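Uncharacterized protein (Candida albicans, PDB 5K04) probably serves as the non-catalytic, TPR-like helical subunit of the NatB N-terminal acetyltransferase complex, wrapping around the catalytic subunit. Local coordinates at residues S94-V97 with Y98-I102; C113-W116 with F117-I121; N342-F346 with V347-D351. All coordinates share one frame; numbering follows the deposited sequence.

Contact 1: S94-V97 with Y98-I102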
# COMPACT_ATOMS: atom_id res chain seq x y z
N SER A 94 -14.58 29.32 -0.56
CA SER A 94 -13.44 28.84 0.24
C SER A 94 -12.11 29.37 -0.29
O SER A 94 -11.16 29.54 0.47
CB SER A 94 -13.42 27.31 0.29
OG SER A 94 -13.15 26.76 -0.99
N SER A 95 -12.03 29.63 -1.60
CA SER A 95 -10.84 30.23 -2.17
C SER A 95 -10.84 31.74 -2.02
O SER A 95 -9.79 32.35 -1.79
CB SER A 95 -10.72 29.82 -3.65
OG SER A 95 -9.77 30.60 -4.35
N LEU A 96 -12.02 32.37 -2.13
CA LEU A 96 -12.10 33.82 -2.11
C LEU A 96 -11.67 34.43 -0.77
O LEU A 96 -11.24 35.58 -0.73
CB LEU A 96 -13.53 34.25 -2.46
CG LEU A 96 -13.65 35.50 -3.35
CD1 LEU A 96 -12.73 35.38 -4.57
CD2 LEU A 96 -15.10 35.69 -3.78
N VAL A 97 -11.80 33.69 0.34
CA VAL A 97 -11.37 34.22 1.63
C VAL A 97 -9.88 34.53 1.61
O VAL A 97 -9.44 35.60 2.03
CB VAL A 97 -11.72 33.25 2.77
CG1 VAL A 97 -11.65 33.97 4.10
CG2 VAL A 97 -13.08 32.65 2.56
N TYR A 98 -9.08 33.58 1.11
CA TYR A 98 -7.64 33.79 1.04
C TYR A 98 -7.28 34.83 -0.01
O TYR A 98 -6.45 35.72 0.25
CB TYR A 98 -6.95 32.46 0.74
CG TYR A 98 -6.77 31.52 1.92
CD1 TYR A 98 -5.71 31.68 2.80
CD2 TYR A 98 -7.62 30.44 2.12
CE1 TYR A 98 -5.52 30.80 3.87
CE2 TYR A 98 -7.43 29.55 3.17
CZ TYR A 98 -6.38 29.75 4.05
OH TYR A 98 -6.18 28.89 5.10
N GLU A 99 -7.89 34.74 -1.20
CA GLU A 99 -7.58 35.68 -2.28
C GLU A 99 -7.89 37.11 -1.88
O GLU A 99 -7.13 38.03 -2.19
CB GLU A 99 -8.37 35.32 -3.54
CG GLU A 99 -8.08 33.94 -4.11
CD GLU A 99 -8.88 33.64 -5.37
OE1 GLU A 99 -8.82 34.45 -6.32
OE2 GLU A 99 -9.58 32.61 -5.39
N ASN A 100 -9.02 37.32 -1.20
CA ASN A 100 -9.36 38.66 -0.74
C ASN A 100 -8.33 39.17 0.25
O ASN A 100 -7.95 40.34 0.22
CB ASN A 100 -10.76 38.67 -0.12
CG ASN A 100 -11.87 38.55 -1.17
OD1 ASN A 100 -11.68 38.88 -2.34
ND2 ASN A 100 -13.04 38.07 -0.75
N ALA A 101 -7.84 38.29 1.13
CA ALA A 101 -6.84 38.69 2.12
C ALA A 101 -5.51 39.04 1.45
O ALA A 101 -4.86 40.03 1.82
CB ALA A 101 -6.65 37.58 3.15
N ILE A 102 -5.09 38.23 0.48
CA ILE A 102 -3.86 38.51 -0.26
C ILE A 102 -3.98 39.81 -1.03
O ILE A 102 -3.06 40.63 -1.06
CB ILE A 102 -3.55 37.33 -1.19
CG1 ILE A 102 -3.25 36.07 -0.37
CG2 ILE A 102 -2.40 37.67 -2.12
CD1 ILE A 102 -3.39 34.80 -1.18

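Contact 2: C113-W116 with F117-I121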
# COMPACT_ATOMS: atom_id res chain seq x y z
N CYS A 113 -0.41 32.32 1.85
CA CYS A 113 -0.36 31.28 0.83
C CYS A 113 0.12 29.95 1.42
O CYS A 113 -0.42 28.89 1.08
CB CYS A 113 0.52 31.73 -0.34
SG CYS A 113 -0.24 32.93 -1.44
N LEU A 114 1.09 30.00 2.35
CA LEU A 114 1.62 28.75 2.93
C LEU A 114 0.60 28.09 3.85
O LEU A 114 0.52 26.86 3.89
CB LEU A 114 2.93 29.02 3.68
CG LEU A 114 4.10 29.45 2.78
CD1 LEU A 114 5.39 29.68 3.56
CD2 LEU A 114 4.34 28.48 1.62
N SER A 115 -0.16 28.88 4.61
CA SER A 115 -1.27 28.33 5.40
C SER A 115 -2.33 27.72 4.48
O SER A 115 -2.77 26.58 4.68
CB SER A 115 -1.87 29.44 6.28
OG SER A 115 -3.13 29.11 6.80
N TRP A 116 -2.75 28.49 3.47
CA TRP A 116 -3.64 28.01 2.41
C TRP A 116 -3.17 26.67 1.84
O TRP A 116 -3.95 25.74 1.67
CB TRP A 116 -3.70 29.06 1.31
CG TRP A 116 -4.82 28.92 0.36
CD1 TRP A 116 -5.81 27.98 0.38
CD2 TRP A 116 -5.10 29.78 -0.76
NE1 TRP A 116 -6.68 28.19 -0.65
CE2 TRP A 116 -6.27 29.28 -1.37
CE3 TRP A 116 -4.47 30.89 -1.31
CZ2 TRP A 116 -6.81 29.87 -2.51
CZ3 TRP A 116 -5.01 31.48 -2.43
CH2 TRP A 116 -6.18 30.97 -3.02
N PHE A 117 -1.88 26.59 1.53
CA PHE A 117 -1.34 25.40 0.89
C PHE A 117 -1.27 24.23 1.86
O PHE A 117 -1.70 23.12 1.54
CB PHE A 117 0.05 25.74 0.31
CG PHE A 117 0.80 24.55 -0.21
CD1 PHE A 117 0.31 23.79 -1.27
CD2 PHE A 117 2.02 24.20 0.34
CE1 PHE A 117 1.01 22.70 -1.75
CE2 PHE A 117 2.74 23.12 -0.14
CZ PHE A 117 2.23 22.36 -1.19
N ASP A 118 -0.73 24.47 3.06
CA ASP A 118 -0.61 23.42 4.07
C ASP A 118 -1.97 22.84 4.43
O ASP A 118 -2.11 21.64 4.64
CB ASP A 118 0.08 23.96 5.31
CG ASP A 118 1.55 24.24 5.07
OD1 ASP A 118 2.03 23.96 3.95
OD2 ASP A 118 2.23 24.72 5.99
N ASN A 119 -2.99 23.69 4.49
CA ASN A 119 -4.34 23.22 4.79
C ASN A 119 -4.99 22.57 3.58
O ASN A 119 -5.89 21.75 3.75
CB ASN A 119 -5.19 24.39 5.30
CG ASN A 119 -4.75 24.88 6.69
OD1 ASN A 119 -4.53 26.07 6.91
ND2 ASN A 119 -4.63 23.95 7.63
N SER A 120 -4.53 22.89 2.37
CA SER A 120 -5.14 22.40 1.15
C SER A 120 -4.62 21.04 0.73
O SER A 120 -5.24 20.41 -0.13
CB SER A 120 -4.91 23.38 -0.02
OG SER A 120 -5.67 24.57 0.15
N ILE A 121 -3.50 20.57 1.29
CA ILE A 121 -2.84 19.39 0.75
C ILE A 121 -3.76 18.18 0.81
O ILE A 121 -3.94 17.47 -0.18
CB ILE A 121 -1.51 19.15 1.49
CG1 ILE A 121 -0.53 20.26 1.08
CG2 ILE A 121 -0.96 17.76 1.17
CD1 ILE A 121 0.87 20.15 1.64

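Contact 3: N342-F346 with V347-D351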
# COMPACT_ATOMS: atom_id res chain seq x y z
N ASN A 342 14.21 -25.52 -11.25
CA ASN A 342 14.01 -24.88 -12.55
C ASN A 342 13.46 -25.87 -13.56
O ASN A 342 12.48 -25.57 -14.27
CB ASN A 342 15.33 -24.26 -13.03
CG ASN A 342 15.64 -22.92 -12.33
OD1 ASN A 342 14.78 -22.04 -12.24
ND2 ASN A 342 16.86 -22.77 -11.83
N ASN A 343 14.04 -27.08 -13.62
CA ASN A 343 13.59 -28.09 -14.56
C ASN A 343 12.13 -28.47 -14.33
O ASN A 343 11.35 -28.58 -15.29
CB ASN A 343 14.47 -29.34 -14.47
CG ASN A 343 15.89 -29.08 -14.92
OD1 ASN A 343 16.20 -27.99 -15.41
ND2 ASN A 343 16.76 -30.06 -14.75
N ARG A 344 11.73 -28.65 -13.07
CA ARG A 344 10.33 -28.98 -12.79
C ARG A 344 9.40 -27.83 -13.17
O ARG A 344 8.25 -28.07 -13.57
CB ARG A 344 10.17 -29.32 -11.31
CG ARG A 344 10.87 -30.60 -10.89
CD ARG A 344 10.08 -31.82 -11.32
NE ARG A 344 10.80 -33.06 -11.03
CZ ARG A 344 10.43 -33.96 -10.12
NH1 ARG A 344 9.33 -33.76 -9.41
NH2 ARG A 344 11.16 -35.04 -9.92
N LYS A 345 9.88 -26.59 -13.06
CA LYS A 345 9.09 -25.45 -13.53
C LYS A 345 9.01 -25.43 -15.05
O LYS A 345 7.94 -25.17 -15.61
CB LYS A 345 9.71 -24.16 -13.02
CG LYS A 345 9.48 -23.91 -11.54
CD LYS A 345 10.48 -22.89 -11.03
CE LYS A 345 9.80 -21.66 -10.54
NZ LYS A 345 10.62 -21.07 -9.46
N PHE A 346 10.13 -25.70 -15.73
CA PHE A 346 10.12 -25.68 -17.19
C PHE A 346 9.10 -26.67 -17.74
O PHE A 346 8.36 -26.35 -18.68
CB PHE A 346 11.51 -25.96 -17.73
CG PHE A 346 12.46 -24.79 -17.61
CD1 PHE A 346 12.20 -23.59 -18.27
CD2 PHE A 346 13.63 -24.90 -16.86
CE1 PHE A 346 13.07 -22.51 -18.17
CE2 PHE A 346 14.52 -23.83 -16.75
CZ PHE A 346 14.23 -22.62 -17.41
N VAL A 347 9.03 -27.88 -17.17
CA VAL A 347 8.12 -28.92 -17.64
C VAL A 347 6.77 -28.81 -16.95
O VAL A 347 5.91 -29.69 -17.10
CB VAL A 347 8.71 -30.32 -17.43
CG1 VAL A 347 10.08 -30.41 -18.06
CG2 VAL A 347 8.77 -30.64 -15.94
N ASN A 348 6.57 -27.73 -16.20
CA ASN A 348 5.40 -27.50 -15.35
C ASN A 348 4.90 -28.78 -14.68
O ASN A 348 3.78 -29.24 -14.89
CB ASN A 348 4.27 -26.84 -16.13
CG ASN A 348 3.16 -26.36 -15.21
OD1 ASN A 348 3.37 -26.16 -14.01
ND2 ASN A 348 1.96 -26.18 -15.76
N GLN A 349 5.77 -29.36 -13.85
CA GLN A 349 5.41 -30.55 -13.09
C GLN A 349 4.93 -30.13 -11.70
O GLN A 349 5.61 -29.37 -11.01
CB GLN A 349 6.57 -31.53 -12.97
CG GLN A 349 6.14 -32.87 -12.39
CD GLN A 349 7.19 -33.92 -12.55
OE1 GLN A 349 7.93 -33.93 -13.54
NE2 GLN A 349 7.29 -34.82 -11.59
N THR A 350 3.77 -30.65 -11.30
CA THR A 350 3.15 -30.31 -10.03
C THR A 350 3.27 -31.40 -8.98
O THR A 350 2.92 -31.16 -7.82
CB THR A 350 1.66 -30.00 -10.23
OG1 THR A 350 1.06 -31.08 -10.95
CG2 THR A 350 1.49 -28.68 -10.99
N ASP A 351 3.75 -32.59 -9.34
CA ASP A 351 3.93 -33.69 -8.39
C ASP A 351 5.41 -33.73 -7.99
O ASP A 351 6.24 -34.32 -8.68
CB ASP A 351 3.48 -35.02 -8.98
CG ASP A 351 1.96 -35.12 -9.07
OD1 ASP A 351 1.26 -34.25 -8.51
OD2 ASP A 351 1.48 -36.08 -9.71

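Contact 1: S94-V97 with Y98-I102
Leu96 and Asn100 meet one helical turn apart on the looser side of helix 91-104, while Ser95 and Glu99 face each other on its tighter side. Three backbone bonds join residue i to i+4: Glu99 N reaches Ser95 O at 3.1 Å in an almost straight bond (172° at the hydrogen), Asn100 N reaches Leu96 O at 2.9 Å, and Ala101 N to Val97 O is longer.

On the tight side, where Ser95, Val97 and Tyr98 are buried, a chi1 of -61° sets Glu99 CG beside its own backbone nitrogen and so over the preceding turn, 3.3 Å from Ser95 O. The modelled approach of the Glu99 carboxylate to Ser95 OG is implausibly short and remains doubtful. The firmer partners come from helix 126-138: Arg131 bonds Ser95 OG, and Tyr135 OH bonds Glu99 OE1. Tyr98 leaves this backbone in another direction, its CD2 edge 4.0 Å from Ser94 O, and its ring stacks on Trp116 of helix 109-120.

The loose side is plainer. Leu96 is exposed, and its CG comes 3.7 Å from Asn100 ND2, the two side chains crossing at a slant. The Asn100 amide folds back over the helix, bringing Asn100 CG within 3.1 Å of Leu96 O, but ND2 is badly angled to bond that oxygen. Leu68 of helix 58-69 touches both Asn100 and the buried Val97.

The chemistry is thus divided. Polar groups of Ser95 and Glu99 link this helix to helix 126-138; Arg131, bonded to Ser95 OG, lies only at long, weak ion-pair range of the Glu99 carboxylate, which it may help to stabilise. The side chains of Leu96 and Asn100, by contrast, meet by van der Waals contact.

Contact 2: C113-W116 with F117-I121
Trp116 and Ser120 stand one turn apart near the C-terminal end of helix 109-120, with the serine hydroxyl aimed back at the tryptophan carbonyl. Ser120 OG donates to Trp116 O at 2.6 Å, the donor tilted 32° from the carbonyl plane. A chi1 of -71° sets this hydroxyl beside the serine's own nitrogen and so over the preceding turn, where it also lies 3.4 Å from Trp116 CD1, oblique to the indole. Ser120 N makes a weak bond to the same oxygen, so the hydroxyl is the firmer of its two donors here.

Phe117 is turned to a different side. A chi1 of 172° carries its ring toward the following turn, where one face takes Ile121 CD1, 3.8 Å above the plane and offset toward the rim. Phe129 and Phe484 meet this ring edge-to-face, tying the helix to helices 126-138 and 456-485.

Asp118 bends back toward Leu114, with Asp118 CG 3.1 Å from Leu114 O. Asp118 N bonds Leu114 O at 2.8 Å. Ser115 OG is held by Glu79 of helix 75-87.

Two acceptors, carbonyl and carboxylate, are thus close together at Leu114 and Asp118, probably a mildly unfavourable pairing, partly offset by the N-H of Asp118; at Ser120, by contrast, a hydroxyl donor supplements a weak main-chain bond to the same carbonyl.

Contact 3: N342-F346 with V347-D351
Gln349 N closes back on Arg344 O at 2.8 Å, nearly straight at 173° and in the carbonyl plane, while Asn348, at positive phi, sends its N-H to Lys345 O at 3.0 Å from above that carbonyl's plane. Before these, Val347 N completes an ordinary helical bond to Asn343 O.

Arg344 and Gln349 carry the side-chain contact. The arginine bends at chi2 (-77°), which brings its tip back alongside the outgoing chain, and the Gln349 amide lies over one face of the guanidinium, their planes 15° apart. Gln349 NE2 sits 3.1 Å above the guanidinium plane, offset toward the rim. NE2 and NH1 are both donors, so no bond joins them; the near-parallel planes make the contact an offset stack. The amide is steadied by its own bond from Gln349 NE2 to Asp351 O, at 3.1 Å. Salt-bridged to Asp354 through NH2 and bonded to Asn352 through NH1, the guanidinium is anchored to the start of the next helix. Val347 CG2 packs 3.5 Å from Arg344 O.

Lys345 also packs on Gln83 of the NAT3 chain. The paired bonds and the left-handed Asn348 are those of a Schellman motif, here terminating helix 337-346 and turning the chain toward helix 353-358.

Overall arrangement
The three contacts follow one another along the chain, each local to a helix or its end. Contacts 1 and 2 lie on the successive helices 91-104 and 109-120, with centres 12 Å apart, and they touch: Ile102 packs on Cys113, and Ser95 on the indole of Trp116. Contact 3, at the end of helix 337-346, lies on the opposite side of the chain's centre, its centre 67 Å from that of contact 1 and 57 Å from that of contact 2. The side chains of contacts 1 and 2 thus pack two neighbouring helices of the N-terminal region together, whereas contact 3 ends a helix that meets the NAT3 subunit.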